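Local coordinates for protein beta-fructofuranosidase (Bifidobacterium adolescentis, PDB 6NOB) that probably hydrolyses the terminal beta-fructofuranoside bonds of sugars such as sucrose, as a member of glycoside hydrolase family 32, at residues E26-V31 with A43-I48. Residues are numbered along the deposited sequence; the frame is centred on the assembly and turned at random.
Sequences EGNAVV and AHTMPI
Val31 and His44 form a hydrogen-bonded antiparallel pair. His44 N donates to Val31 O at 2.8 Å, and Val31 N donates to His44 O at 2.9 Å. Two residues further along, Met46 N reaches Ala29 O at 2.9 Å with an N-H...O angle of 164°. Between these bonds, Val30 and Thr45 make the non-hydrogen-bonded pair. Thr45 CA also directs its hydrogen at Ala29 O, 3.5 Å away.

Few side-chain atoms meet across the two segments. Val30 has CG1 anti to its backbone N (chi1 -170°), and this methyl lies against His44 O. On the same face, Thr45 CG2 approaches Asn28 OD1 at 3.9 Å. Ala29 CB packs on Met46 CB at 3.9 Å. Next to the Met46 N bond a water links the two segments: it accepts from Ala29 N at 3.1 Å and donates to Met46 O.

Leu72 touches the buried side chains of Ala29, Val31 and Met46. Strand 16-23 adds Leu19 against Val31 and Ala21 against Met46. His44 rests on Phe55 and Ile57 of strand 52-58. Val30 is also backbone-bonded to Ser70 of strand 64-70, which flanks strand 30-34 opposite strand 40-45. The contact is the open end of a beta hairpin, at the edge of one sheet in a small N-terminal beta sandwich.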
# COMPACT_ATOMS: atom_id res chain seq x y z
N GLU A 26 -34.02 -11.27 7.48
CA GLU A 26 -34.80 -11.47 6.27
C GLU A 26 -35.62 -10.25 5.88
O GLU A 26 -35.64 -9.86 4.71
CB GLU A 26 -35.72 -12.69 6.43
CG GLU A 26 -35.91 -13.14 7.87
N GLY A 27 -36.30 -9.63 6.85
CA GLY A 27 -37.20 -8.53 6.56
C GLY A 27 -36.57 -7.16 6.62
O GLY A 27 -35.49 -6.93 6.07
N ASN A 28 -37.25 -6.23 7.30
CA ASN A 28 -36.81 -4.84 7.33
C ASN A 28 -35.51 -4.69 8.11
O ASN A 28 -35.40 -5.15 9.25
CB ASN A 28 -37.90 -3.96 7.95
CG ASN A 28 -38.76 -3.27 6.91
OD1 ASN A 28 -38.31 -2.99 5.80
ND2 ASN A 28 -40.01 -2.99 7.27
N ALA A 29 -34.53 -4.04 7.49
CA ALA A 29 -33.27 -3.68 8.14
C ALA A 29 -33.27 -2.17 8.35
O ALA A 29 -33.26 -1.40 7.39
CB ALA A 29 -32.08 -4.12 7.29
N VAL A 30 -33.28 -1.76 9.62
CA VAL A 30 -33.53 -0.37 9.98
C VAL A 30 -32.43 0.14 10.91
O VAL A 30 -31.89 -0.60 11.74
CB VAL A 30 -34.91 -0.19 10.65
CG1 VAL A 30 -35.27 1.28 10.80
CG2 VAL A 30 -35.98 -0.91 9.85
N VAL A 31 -32.11 1.42 10.77
CA VAL A 31 -31.30 2.17 11.72
C VAL A 31 -32.10 3.39 12.15
O VAL A 31 -32.68 4.09 11.31
CB VAL A 31 -29.94 2.60 11.13
CG1 VAL A 31 -29.06 3.17 12.23
CG2 VAL A 31 -29.27 1.43 10.44
N ALA A 43 -34.94 7.85 11.04
CA ALA A 43 -35.25 6.45 10.76
C ALA A 43 -34.86 6.16 9.32
O ALA A 43 -35.40 6.78 8.40
CB ALA A 43 -36.73 6.15 11.00
N HIS A 44 -33.93 5.23 9.13
CA HIS A 44 -33.44 4.86 7.82
C HIS A 44 -33.65 3.37 7.59
O HIS A 44 -33.54 2.56 8.52
CB HIS A 44 -31.96 5.21 7.65
CG HIS A 44 -31.69 6.68 7.65
ND1 HIS A 44 -31.08 7.32 6.59
CD2 HIS A 44 -31.95 7.64 8.57
CE1 HIS A 44 -30.97 8.61 6.86
NE2 HIS A 44 -31.49 8.83 8.06
N THR A 45 -33.95 3.00 6.35
CA THR A 45 -34.15 1.62 5.97
C THR A 45 -33.16 1.24 4.87
O THR A 45 -33.00 1.99 3.90
CB THR A 45 -35.59 1.38 5.49
OG1 THR A 45 -36.50 1.70 6.54
CG2 THR A 45 -35.77 -0.08 5.08
N MET A 46 -32.50 0.11 5.04
CA MET A 46 -31.65 -0.41 3.99
C MET A 46 -32.50 -0.75 2.77
O MET A 46 -33.56 -1.38 2.92
CB MET A 46 -30.89 -1.66 4.47
CG MET A 46 -29.90 -2.22 3.46
SD MET A 46 -28.90 -3.56 4.14
CE MET A 46 -27.95 -2.68 5.38
N PRO A 47 -32.11 -0.32 1.57
CA PRO A 47 -32.89 -0.67 0.38
C PRO A 47 -33.05 -2.18 0.24
O PRO A 47 -32.15 -2.95 0.57
CB PRO A 47 -32.06 -0.08 -0.77
CG PRO A 47 -31.29 1.03 -0.14
CD PRO A 47 -30.98 0.57 1.26
N ILE A 48 -34.23 -2.59 -0.25
CA ILE A 48 -34.61 -4.00 -0.23
C ILE A 48 -33.57 -4.86 -0.94
O ILE A 48 -33.18 -5.92 -0.44
CB ILE A 48 -36.00 -4.19 -0.85
CG1 ILE A 48 -36.96 -3.08 -0.39
CG2 ILE A 48 -36.56 -5.56 -0.51
CD1 ILE A 48 -38.21 -2.98 -1.24
O HOH W 1 -34.68 -3.64 4.39